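Local coordinates for protein geranyltranstransferase (Marinomonas sp. MED121, PDB 4F62) that probably acts as a farnesyl-diphosphate synthase, a prenyltransferase that would join isoprenoid diphosphates head to tail into longer chains, at residues F8-Y11 against T12-V16; D26-P29 against A30-L33; Q142-V145 against V146-R150; I159-S162 against S163-K166; K246-Y249 against P250-L253. One frame throughout, in Å; residues are numbered along the deposited sequence.

How the interactions relate
Each of the five interactions closes only a local turn, and along the chain they follow in series without nesting or crossing. Interaction 1 lies within helix 5-23. Interaction 2 leads the next loop into helix 31-41 and touches the second subunit. Interaction 3 closes the end of helix 134-148, which packs on helices 65-86, 108-126 and 170-194 and touches the second subunit, as interaction 2 does. Interaction 4 follows at the end of helix 153-162, and interaction 5 starts helix 249-273. These last two touch: the K246 side chain packs on S163, with S163 O 3.3 Å from K246 CE. Interactions 2 and 5 lie farthest apart, with centres about 46 Å from each other.

Interaction 1: residues F8-Y11 against T12-V16; sequences FSTY and TQSRV
T12 lays its CG2 methyl over one face of the F8 ring, one helical turn back. This is a CH-pi contact. The methyl is offset toward the rim, with T12 CG2 3.7 Å from F8 CZ. The other branch of T12 turns to the backbone: T12 OG1 donates to F8 O at 2.9 Å. T12 N also donates to F8 O, at 3.0 Å, so this carbonyl is gripped from opposite faces of its plane. The first torsion of T12 serves both branches. At chi1 56° OG1 sits between backbone N and carbonyl carbon, and CG2 falls beside N. S14 repeats the double grip on T10 O, with S14 OG at 2.9 Å from T10 O and S14 N joining from the other face.

Y11 and R15 lie side by side and point the same way. R15 NH1 donates to Y11 OH at 2.8 Å. The phenol oxygen lies in the guanidinium plane, at its edge. The ring and guanidinium planes are 61° apart, so the pair is not stacked. The NE of R15 holds a second partner, a salt bridge to D68.

Q13 runs extended past S9 O. Its NE2 is held by K46 O, and a water donates to its OE1 at 3.0 Å. The same water reaches S9 OG only weakly; that hydroxyl is also bonded to K6 O. These i to i+4 pairs are regular alpha-helix contacts. F8, S9 and T12 pack on helix 48-60, through Q58, M51 and Y54, while R15 ties helix 5-23 to helix 65-86.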
loop_
_atom_site.group_PDB
_atom_site.type_symbol
_atom_site.label_atom_id
_atom_site.label_comp_id
_atom_site.label_asym_id
_atom_site.label_seq_id
_atom_site.Cartn_x
_atom_site.Cartn_y
_atom_site.Cartn_z
ATOM N N PHE A 8 24.561 -6.156 17.496
ATOM C CA PHE A 8 23.871 -6.178 16.225
ATOM C C PHE A 8 22.467 -5.598 16.349
ATOM O O PHE A 8 21.988 -4.904 15.445
ATOM C CB PHE A 8 23.807 -7.604 15.676
ATOM C CG PHE A 8 23.234 -7.688 14.290
ATOM C CD1 PHE A 8 24.041 -7.485 13.178
ATOM C CD2 PHE A 8 21.886 -7.952 14.095
ATOM C CE1 PHE A 8 23.507 -7.555 11.886
ATOM C CE2 PHE A 8 21.347 -8.027 12.806
ATOM C CZ PHE A 8 22.163 -7.824 11.704
ATOM N N SER A 9 21.792 -5.885 17.458
ATOM C CA SER A 9 20.443 -5.344 17.649
ATOM C C SER A 9 20.505 -3.825 17.849
ATOM O O SER A 9 19.712 -3.080 17.286
ATOM C CB SER A 9 19.731 -6.022 18.841
ATOM O OG SER A 9 20.385 -5.715 20.054
ATOM N N THR A 10 21.453 -3.374 18.656
ATOM C CA THR A 10 21.662 -1.940 18.828
ATOM C C THR A 10 21.952 -1.257 17.480
ATOM O O THR A 10 21.331 -0.249 17.136
ATOM C CB THR A 10 22.812 -1.673 19.808
ATOM O OG1 THR A 10 22.486 -2.239 21.081
ATOM C CG2 THR A 10 23.062 -0.170 19.972
ATOM N N TYR A 11 22.876 -1.821 16.708
ATOM C CA TYR A 11 23.231 -1.248 15.402
ATOM C C TYR A 11 22.031 -1.132 14.459
ATOM O O TYR A 11 21.758 -0.051 13.907
ATOM C CB TYR A 11 24.369 -2.053 14.742
ATOM C CG TYR A 11 24.718 -1.575 13.341
ATOM C CD1 TYR A 11 25.578 -0.497 13.141
ATOM C CD2 TYR A 11 24.187 -2.202 12.226
ATOM C CE1 TYR A 11 25.890 -0.057 11.850
ATOM C CE2 TYR A 11 24.481 -1.769 10.939
ATOM C CZ TYR A 11 25.334 -0.702 10.757
ATOM O OH TYR A 11 25.616 -0.280 9.479
ATOM N N THR A 12 21.313 -2.238 14.266
ATOM C CA THR A 12 20.216 -2.256 13.301
ATOM C C THR A 12 18.995 -1.450 13.748
ATOM O O THR A 12 18.314 -0.834 12.926
ATOM C CB THR A 12 19.796 -3.701 12.938
ATOM O OG1 THR A 12 19.459 -4.401 14.132
ATOM C CG2 THR A 12 20.952 -4.424 12.278
ATOM N N GLN A 13 18.691 -1.492 15.038
ATOM C CA GLN A 13 17.607 -0.676 15.574
ATOM C C GLN A 13 17.895 0.821 15.384
ATOM O O GLN A 13 17.039 1.552 14.907
ATOM C CB GLN A 13 17.348 -1.021 17.054
ATOM C CG GLN A 13 16.623 -2.372 17.237
ATOM C CD GLN A 13 16.719 -2.950 18.657
ATOM O OE1 GLN A 13 17.407 -2.406 19.534
ATOM N NE2 GLN A 13 16.030 -4.069 18.878
ATOM N N SER A 14 19.095 1.268 15.769
ATOM C CA SER A 14 19.507 2.652 15.532
ATOM C C SER A 14 19.445 2.969 14.039
ATOM O O SER A 14 18.938 4.017 13.627
ATOM C CB SER A 14 20.923 2.900 16.043
ATOM O OG SER A 14 20.995 2.639 17.435
ATOM N N ARG A 15 19.950 2.049 13.227
ATOM C CA ARG A 15 20.008 2.278 11.792
ATOM C C ARG A 15 18.614 2.416 11.170
ATOM O O ARG A 15 18.354 3.380 10.432
ATOM C CB ARG A 15 20.831 1.185 11.084
ATOM C CG ARG A 15 21.025 1.451 9.595
ATOM C CD ARG A 15 22.008 0.505 8.922
ATOM N NE ARG A 15 21.985 0.717 7.474
ATOM C CZ ARG A 15 23.048 0.654 6.679
ATOM N NH1 ARG A 15 24.238 0.367 7.180
ATOM N NH2 ARG A 15 22.913 0.883 5.375
ATOM N N VAL A 16 17.704 1.484 11.455
ATOM C CA VAL A 16 16.382 1.581 10.826
ATOM C C VAL A 16 15.575 2.762 11.378
ATOM O O VAL A 16 14.816 3.395 10.644
ATOM C CB VAL A 16 15.580 0.243 10.853
ATOM C CG1 VAL A 16 15.065 -0.079 12.262
ATOM C CG2 VAL A 16 14.417 0.285 9.852
HETATM O O HOH W 1 18.772 -3.457 21.993
#

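Interaction 2: residues D26-P29 against A30-L33; sequences DYAP and ANQL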
loop_
_atom_site.group_PDB
_atom_site.type_symbol
_atom_site.label_atom_id
_atom_site.label_comp_id
_atom_site.label_asym_id
_atom_site.label_seq_id
_atom_site.Cartn_x
_atom_site.Cartn_y
_atom_site.Cartn_z
ATOM N N ASP A 26 9.056 15.961 6.431
ATOM C CA ASP A 26 8.037 16.912 6.852
ATOM C C ASP A 26 7.196 17.421 5.680
ATOM O O ASP A 26 7.703 17.661 4.581
ATOM C CB ASP A 26 8.676 18.090 7.601
ATOM C CG ASP A 26 9.066 17.731 9.020
ATOM O OD1 ASP A 26 8.538 16.729 9.545
ATOM O OD2 ASP A 26 9.888 18.458 9.615
ATOM N N TYR A 27 5.901 17.569 5.935
ATOM C CA TYR A 27 4.966 18.091 4.948
ATOM C C TYR A 27 3.800 18.722 5.705
ATOM O O TYR A 27 2.954 18.012 6.245
ATOM C CB TYR A 27 4.498 16.964 4.030
ATOM C CG TYR A 27 3.567 17.425 2.943
ATOM C CD1 TYR A 27 3.904 18.493 2.122
ATOM C CD2 TYR A 27 2.354 16.797 2.739
ATOM C CE1 TYR A 27 3.048 18.921 1.126
ATOM C CE2 TYR A 27 1.499 17.210 1.750
ATOM C CZ TYR A 27 1.844 18.269 0.945
ATOM O OH TYR A 27 0.980 18.678 -0.045
ATOM N N ALA A 28 3.786 20.052 5.768
ATOM C CA ALA A 28 2.864 20.790 6.643
ATOM C C ALA A 28 1.376 20.379 6.646
ATOM O O ALA A 28 0.771 20.295 7.715
ATOM C CB ALA A 28 3.007 22.313 6.438
ATOM N N PRO A 29 0.773 20.153 5.460
ATOM C CA PRO A 29 -0.616 19.675 5.479
ATOM C C PRO A 29 -0.765 18.352 6.228
ATOM O O PRO A 29 -1.806 18.096 6.831
ATOM C CB PRO A 29 -0.927 19.470 3.993
ATOM C CG PRO A 29 -0.080 20.505 3.305
ATOM C CD PRO A 29 1.205 20.518 4.094
ATOM N N ALA A 30 0.279 17.532 6.193
ATOM C CA ALA A 30 0.248 16.219 6.823
ATOM C C ALA A 30 0.695 16.215 8.290
ATOM O O ALA A 30 0.936 15.143 8.850
ATOM C CB ALA A 30 1.090 15.231 6.022
ATOM N N ASN A 31 0.806 17.392 8.904
ATOM C CA ASN A 31 1.295 17.476 10.285
ATOM C C ASN A 31 0.576 16.530 11.255
ATOM O O ASN A 31 1.222 15.704 11.900
ATOM C CB ASN A 31 1.270 18.920 10.804
ATOM C CG ASN A 31 2.445 19.742 10.293
ATOM O OD1 ASN A 31 3.383 19.197 9.701
ATOM N ND2 ASN A 31 2.403 21.061 10.525
ATOM N N GLN A 32 -0.750 16.632 11.335
ATOM C CA GLN A 32 -1.541 15.744 12.190
ATOM C C GLN A 32 -1.350 14.267 11.845
ATOM O O GLN A 32 -1.162 13.426 12.731
ATOM C CB GLN A 32 -3.028 16.108 12.128
ATOM C CG GLN A 32 -3.345 17.437 12.779
ATOM C CD GLN A 32 -2.728 17.553 14.159
ATOM O OE1 GLN A 32 -1.804 18.344 14.376
ATOM N NE2 GLN A 32 -3.229 16.759 15.102
ATOM N N LEU A 33 -1.401 13.957 10.553
ATOM C CA LEU A 33 -1.224 12.587 10.097
ATOM C C LEU A 33 0.128 12.031 10.525
ATOM O O LEU A 33 0.227 10.901 11.003
ATOM C CB LEU A 33 -1.352 12.518 8.573
ATOM C CG LEU A 33 -1.269 11.120 7.962
ATOM C CD1 LEU A 33 -2.410 10.253 8.482
ATOM C CD2 LEU A 33 -1.309 11.200 6.430
HETATM O O HOH W 2 4.944 17.096 8.845
HETATM O O HOH W 3 -2.741 16.305 8.779
#
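Y27 meets A30 through both backbone and side chain. Y27 O accepts from A30 N at 2.7 Å, a bent bond with an N-H...O angle of 134°. Y27 CD2 rests 3.9 Å from A30 CB. With chi1 at -178° the ring extends anti to its own nitrogen, and P29 CD lies over the centre of one ring face. The hydroxyl of Y27 is hydrogen-bonded to H179 of the second subunit. Its backbone N is linked to N31 by a water, which accepts from Y27 N and donates to N31 OD1 at 2.8 Å.

A28 comes next. Its O accepts from N31 N at 3.1 Å, but the donor stands well above the carbonyl plane. The N31 side chain folds back over the same oxygen, with CG 3.1 Å from A28 O.

P29 O is served by another water, which donates to it at 2.8 Å and accepts from L33 N at 3.2 Å. This bridge supplies a partner for an N-H in the first turn of the helix. The whole is a short 3-10 turn leading into an alpha-helix, with A30 at the N-cap position. D26, just before it, forms a salt bridge with R38 on helix 31-41. A30 and L33 meet T155 on helix 153-162 of the second subunit, while P29 packs on Q175 of its helix 170-194 and Y27 on its N151.

Interaction 3: residues Q142-V145 against V146-R150; sequences QELV and VASGR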
loop_
_atom_site.group_PDB
_atom_site.type_symbol
_atom_site.label_atom_id
_atom_site.label_comp_id
_atom_site.label_asym_id
_atom_site.label_seq_id
_atom_site.Cartn_x
_atom_site.Cartn_y
_atom_site.Cartn_z
ATOM N N GLN A 142 7.474 -6.511 -5.371
ATOM C CA GLN A 142 6.725 -7.755 -5.570
ATOM C C GLN A 142 6.776 -8.632 -4.326
ATOM O O GLN A 142 5.753 -9.187 -3.919
ATOM C CB GLN A 142 7.260 -8.531 -6.771
ATOM C CG GLN A 142 6.986 -7.846 -8.093
ATOM C CD GLN A 142 7.766 -8.470 -9.233
ATOM O OE1 GLN A 142 8.693 -9.243 -9.006
ATOM N NE2 GLN A 142 7.402 -8.130 -10.468
ATOM N N GLU A 143 7.965 -8.744 -3.732
ATOM C CA GLU A 143 8.157 -9.511 -2.505
ATOM C C GLU A 143 7.268 -8.975 -1.395
ATOM O O GLU A 143 6.632 -9.747 -0.666
ATOM C CB GLU A 143 9.622 -9.463 -2.039
ATOM C CG GLU A 143 10.605 -10.266 -2.898
ATOM C CD GLU A 143 10.386 -11.775 -2.834
ATOM O OE1 GLU A 143 9.867 -12.280 -1.810
ATOM O OE2 GLU A 143 10.740 -12.468 -3.815
ATOM N N LEU A 144 7.228 -7.653 -1.257
ATOM C CA LEU A 144 6.481 -7.039 -0.162
ATOM C C LEU A 144 4.985 -7.220 -0.395
ATOM O O LEU A 144 4.227 -7.488 0.538
ATOM C CB LEU A 144 6.800 -5.552 -0.032
ATOM C CG LEU A 144 6.158 -4.869 1.186
ATOM C CD1 LEU A 144 6.706 -5.446 2.476
ATOM C CD2 LEU A 144 6.362 -3.343 1.152
ATOM N N VAL A 145 4.569 -7.077 -1.650
ATOM C CA VAL A 145 3.165 -7.218 -2.017
ATOM C C VAL A 145 2.648 -8.616 -1.672
ATOM O O VAL A 145 1.585 -8.772 -1.057
ATOM C CB VAL A 145 2.960 -6.946 -3.531
ATOM C CG1 VAL A 145 1.734 -7.691 -4.063
ATOM C CG2 VAL A 145 2.829 -5.452 -3.781
ATOM N N VAL A 146 3.408 -9.631 -2.052
ATOM C CA VAL A 146 2.937 -10.988 -1.866
ATOM C C VAL A 146 2.890 -11.345 -0.373
ATOM O O VAL A 146 2.045 -12.139 0.054
ATOM C CB VAL A 146 3.768 -12.002 -2.694
ATOM C CG1 VAL A 146 5.070 -12.324 -2.016
ATOM C CG2 VAL A 146 2.979 -13.263 -2.910
ATOM N N ALA A 147 3.772 -10.727 0.416
ATOM C CA ALA A 147 3.831 -10.977 1.855
ATOM C C ALA A 147 2.762 -10.228 2.643
ATOM O O ALA A 147 2.309 -10.706 3.678
ATOM C CB ALA A 147 5.200 -10.620 2.399
ATOM N N SER A 148 2.369 -9.054 2.160
ATOM C CA SER A 148 1.530 -8.148 2.945
ATOM C C SER A 148 0.043 -8.227 2.615
ATOM O O SER A 148 -0.799 -7.848 3.440
ATOM C CB SER A 148 1.989 -6.696 2.738
ATOM O OG SER A 148 3.378 -6.594 2.960
ATOM N N GLY A 149 -0.287 -8.674 1.403
ATOM C CA GLY A 149 -1.659 -8.561 0.920
ATOM C C GLY A 149 -2.467 -9.844 0.975
ATOM O O GLY A 149 -2.310 -10.659 1.891
ATOM N N ARG A 150 -3.323 -10.015 -0.029
ATOM C CA ARG A 150 -4.222 -11.164 -0.140
ATOM C C ARG A 150 -3.481 -12.495 -0.190
ATOM O O ARG A 150 -4.057 -13.548 0.105
ATOM C CB ARG A 150 -5.103 -11.012 -1.393
ATOM C CG ARG A 150 -4.320 -11.129 -2.700
ATOM C CD ARG A 150 -4.992 -10.373 -3.841
ATOM N NE ARG A 150 -4.233 -10.545 -5.075
ATOM C CZ ARG A 150 -4.395 -11.577 -5.903
ATOM N NH1 ARG A 150 -5.316 -12.498 -5.636
ATOM N NH2 ARG A 150 -3.653 -11.678 -7.001
#
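S148 turns its hydroxyl back onto L144 in the last turn of helix 134-148. This is the C-terminal end of a core helix in the all-helical isoprenoid synthase fold. S148 OG donates to L144 O at 2.7 Å. S148 N donates to the same oxygen at 2.9 Å, so one carbonyl holds two donors and the buried hydroxyl has its acceptor. The torsion makes this possible: at chi1 -51° OG lies beside the backbone N, back toward the preceding turn. The L144 side chain also comes up to this hydroxyl, with CD1 3.6 Å from S148 OG. L144 and S148 share I77 of helix 65-86 as a neighbour.

V146 and A147 are turned to a different carbonyl. V146 CG1, the branch between N and the carbonyl carbon (chi1 80°), stands 3.3 Å from E143 O. A147 CB also faces this oxygen, and A147 N donates to it at 3.2 Å. A147 N makes a second, weak bond to L144 O, and S148 N a weak one to V145 O. The i to i+4 pattern holds to the end, with these weak i to i+3 bonds beside it.

Polar side chains lead outward from here. E143 forms salt bridges with K139 and with R190 on helix 170-194. Q142 NE2 is bonded to S127 O of the second subunit, and R150 forms a salt bridge with E124 of that subunit. G149 is the first residue to leave helical angles, yet its N still donates to V145 O at 3.1 Å.

Interaction 4: residues I159-S162 against S163-K166; sequences IDLS and SENK
S163 and D160 meet where helix 153-162 gives way to loop, and the backbone here pairs i to i+3: S163 N donates to D160 O at 3.3 Å, and E164 N makes a weak bond to L161 O. S163 N stands above the carbonyl plane of D160. S163 OG adds a second bond to D160 O, at 3.2 Å and from the same face. Its chi1 of 88° places OG between backbone N and carbonyl carbon, turned back toward the helix end. S162 does the like one residue earlier, with S162 OG donating to I159 O at 3.2 Å.

E164 lies alongside L161, both side chains pointing the same way. Its chi1 of 61° puts CG between the backbone N and carbonyl carbon, and the extended chain then runs past L161 O, with E164 CG 3.1 Å from that oxygen. E164 OE2 also comes to 3.1 Å from L161 O. Both are acceptors, so this approach is probably unfavourable. K166 curls back beside S162, with NZ 3.6 Å from S162 O.

The D160 carboxylate has its partner outside, a salt bridge to K180 on helix 170-194. L161 packs on M90 and on L113 of the second subunit, while S163 touches I168 and K246. Alpha-helices often end in a last turn with i to i+3 bonds; here serine hydroxyls add to it.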
loop_
_atom_site.group_PDB
_atom_site.type_symbol
_atom_site.label_atom_id
_atom_site.label_comp_id
_atom_site.label_asym_id
_atom_site.label_seq_id
_atom_site.Cartn_x
_atom_site.Cartn_y
_atom_site.Cartn_z
ATOM N N ILE A 159 -8.318 -15.069 8.045
ATOM C CA ILE A 159 -8.505 -16.435 8.515
ATOM C C ILE A 159 -8.658 -16.438 10.029
ATOM O O ILE A 159 -9.540 -17.099 10.555
ATOM C CB ILE A 159 -7.333 -17.350 8.108
ATOM C CG1 ILE A 159 -7.342 -17.575 6.592
ATOM C CG2 ILE A 159 -7.437 -18.702 8.811
ATOM C CD1 ILE A 159 -6.029 -18.183 6.078
ATOM N N ASP A 160 -7.801 -15.688 10.722
ATOM C CA ASP A 160 -7.881 -15.559 12.179
ATOM C C ASP A 160 -9.274 -15.109 12.634
ATOM O O ASP A 160 -9.875 -15.724 13.521
ATOM C CB ASP A 160 -6.822 -14.583 12.695
ATOM C CG ASP A 160 -6.498 -14.804 14.157
ATOM O OD1 ASP A 160 -7.209 -15.588 14.827
ATOM O OD2 ASP A 160 -5.524 -14.198 14.641
ATOM N N LEU A 161 -9.785 -14.044 12.017
ATOM C CA LEU A 161 -11.129 -13.570 12.323
ATOM C C LEU A 161 -12.194 -14.621 12.044
ATOM O O LEU A 161 -13.046 -14.870 12.886
ATOM C CB LEU A 161 -11.445 -12.286 11.555
ATOM C CG LEU A 161 -10.763 -11.042 12.131
ATOM C CD1 LEU A 161 -10.824 -9.898 11.145
ATOM C CD2 LEU A 161 -11.415 -10.643 13.451
ATOM N N SER A 162 -12.143 -15.249 10.874
ATOM C CA SER A 162 -13.199 -16.183 10.485
ATOM C C SER A 162 -13.162 -17.475 11.300
ATOM O O SER A 162 -14.099 -18.267 11.260
ATOM C CB SER A 162 -13.120 -16.507 8.992
ATOM O OG SER A 162 -12.141 -17.500 8.748
ATOM N N SER A 163 -12.083 -17.681 12.048
ATOM C CA SER A 163 -11.900 -18.924 12.787
ATOM C C SER A 163 -12.180 -18.792 14.288
ATOM O O SER A 163 -12.038 -19.762 15.036
ATOM C CB SER A 163 -10.478 -19.445 12.578
ATOM O OG SER A 163 -9.600 -18.896 13.545
ATOM N N GLU A 164 -12.582 -17.601 14.729
ATOM C CA GLU A 164 -12.657 -17.314 16.164
ATOM C C GLU A 164 -13.749 -18.068 16.933
ATOM O O GLU A 164 -13.685 -18.171 18.158
ATOM C CB GLU A 164 -12.727 -15.803 16.430
ATOM C CG GLU A 164 -13.932 -15.092 15.839
ATOM C CD GLU A 164 -13.728 -13.587 15.766
ATOM O OE1 GLU A 164 -12.901 -13.061 16.545
ATOM O OE2 GLU A 164 -14.382 -12.931 14.926
ATOM N N ASN A 165 -14.740 -18.606 16.229
ATOM C CA ASN A 165 -15.736 -19.438 16.897
ATOM C C ASN A 165 -15.405 -20.927 16.768
ATOM O O ASN A 165 -15.578 -21.695 17.717
ATOM C CB ASN A 165 -17.145 -19.149 16.375
ATOM C CG ASN A 165 -18.229 -19.525 17.377
ATOM O OD1 ASN A 165 -17.991 -20.287 18.317
ATOM N ND2 ASN A 165 -19.430 -18.992 17.173
ATOM N N LYS A 166 -14.921 -21.325 15.595
ATOM C CA LYS A 166 -14.602 -22.724 15.319
ATOM C C LYS A 166 -13.394 -23.210 16.111
ATOM O O LYS A 166 -12.676 -22.413 16.719
ATOM C CB LYS A 166 -14.326 -22.904 13.824
ATOM C CG LYS A 166 -15.069 -21.912 12.952
ATOM C CD LYS A 166 -14.859 -22.168 11.474
ATOM C CE LYS A 166 -16.073 -21.703 10.698
ATOM N NZ LYS A 166 -16.806 -20.646 11.451
#

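Interaction 5: residues K246-Y249 against P250-L253; sequences KATY and PKLL
T248 is the N-cap of helix 249-273: its OG1 accepts from K251 N at 3.2 Å, a fairly straight bond with an N-H...O angle of 159°. A chi1 of 74° sets OG1 between the backbone N and carbonyl carbon of T248, over the first turn. T248 O then accepts from L252 N at 3.0 Å. Y249 O accepts from L253 N at 2.7 Å, with the donor nearly along the C=O axis. P250 has no N-H to satisfy, which suits the first turn; its CD packs 3.5 Å from Y249 CB. The K251 chain, bent at chi2 and chi3, crosses T248 obliquely and brings NZ to K246 O. That bond is modelled too short, and K246 is poorly ordered, so its detail is doubtful.

The polar groups of Y249 are met from outside: its N by D223 OD2, its OH by H177 ND1. L253 CD1 comes to the edge of its ring. Y249 lies buried between helix 201-226, at L216 and V220, and helix 170-194, at L170 and L173. L252 and L253 extend the packing on helix 170-194.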
loop_
_atom_site.group_PDB
_atom_site.type_symbol
_atom_site.label_atom_id
_atom_site.label_comp_id
_atom_site.label_asym_id
_atom_site.label_seq_id
_atom_site.Cartn_x
_atom_site.Cartn_y
_atom_site.Cartn_z
ATOM N N LYS A 246 -10.237 -21.896 22.298
ATOM C CA LYS A 246 -9.754 -21.719 20.921
ATOM C C LYS A 246 -8.529 -22.614 20.634
ATOM O O LYS A 246 -7.926 -23.149 21.561
ATOM C CB LYS A 246 -9.444 -20.230 20.684
ATOM C CG LYS A 246 -8.911 -19.835 19.302
ATOM C CD LYS A 246 -9.783 -20.331 18.152
ATOM C CE LYS A 246 -9.255 -19.820 16.813
ATOM N NZ LYS A 246 -7.767 -19.685 16.781
ATOM N N ALA A 247 -8.173 -22.776 19.357
ATOM C CA ALA A 247 -7.082 -23.665 18.930
ATOM C C ALA A 247 -5.663 -23.148 19.224
ATOM O O ALA A 247 -5.326 -22.003 18.921
ATOM C CB ALA A 247 -7.219 -24.001 17.443
ATOM N N THR A 248 -4.839 -24.022 19.805
ATOM C CA THR A 248 -3.442 -23.729 20.121
ATOM C C THR A 248 -2.597 -24.974 19.818
ATOM O O THR A 248 -3.121 -26.089 19.780
ATOM C CB THR A 248 -3.255 -23.388 21.622
ATOM O OG1 THR A 248 -3.361 -24.583 22.402
ATOM C CG2 THR A 248 -4.293 -22.387 22.110
ATOM N N TYR A 249 -1.293 -24.799 19.635
ATOM C CA TYR A 249 -0.420 -25.959 19.439
ATOM C C TYR A 249 -0.404 -26.989 20.582
ATOM O O TYR A 249 -0.431 -28.192 20.313
ATOM C CB TYR A 249 0.993 -25.537 19.004
ATOM C CG TYR A 249 0.967 -24.826 17.662
ATOM C CD1 TYR A 249 0.908 -25.543 16.469
ATOM C CD2 TYR A 249 0.941 -23.436 17.596
ATOM C CE1 TYR A 249 0.848 -24.885 15.230
ATOM C CE2 TYR A 249 0.890 -22.772 16.371
ATOM C CZ TYR A 249 0.844 -23.501 15.193
ATOM O OH TYR A 249 0.784 -22.831 13.988
ATOM N N PRO A 250 -0.361 -26.530 21.857
ATOM C CA PRO A 250 -0.388 -27.518 22.943
ATOM C C PRO A 250 -1.684 -28.306 22.984
ATOM O O PRO A 250 -1.666 -29.480 23.350
ATOM C CB PRO A 250 -0.263 -26.664 24.206
ATOM C CG PRO A 250 0.485 -25.455 23.757
ATOM C CD PRO A 250 -0.007 -25.188 22.357
ATOM N N LYS A 251 -2.802 -27.688 22.623
ATOM C CA LYS A 251 -4.052 -28.453 22.570
ATOM C C LYS A 251 -4.059 -29.444 21.413
ATOM O O LYS A 251 -4.619 -30.526 21.527
ATOM C CB LYS A 251 -5.271 -27.524 22.511
ATOM C CG LYS A 251 -5.623 -26.975 23.879
ATOM C CD LYS A 251 -6.114 -25.545 23.821
ATOM C CE LYS A 251 -7.619 -25.474 23.679
ATOM N NZ LYS A 251 -8.091 -24.062 23.786
ATOM N N LEU A 252 -3.421 -29.078 20.306
ATOM C CA LEU A 252 -3.432 -29.944 19.131
ATOM C C LEU A 252 -2.350 -31.027 19.171
ATOM O O LEU A 252 -2.520 -32.099 18.596
ATOM C CB LEU A 252 -3.317 -29.107 17.845
ATOM C CG LEU A 252 -4.527 -28.222 17.527
ATOM C CD1 LEU A 252 -4.190 -27.180 16.451
ATOM C CD2 LEU A 252 -5.710 -29.085 17.094
ATOM N N LEU A 253 -1.239 -30.761 19.850
ATOM C CA LEU A 253 -0.130 -31.716 19.840
ATOM C C LEU A 253 0.237 -32.244 21.223
ATOM O O LEU A 253 1.130 -33.084 21.353
ATOM C CB LEU A 253 1.107 -31.066 19.229
ATOM C CG LEU A 253 1.001 -30.524 17.811
ATOM C CD1 LEU A 253 2.203 -29.624 17.506
ATOM C CD2 LEU A 253 0.939 -31.689 16.847
#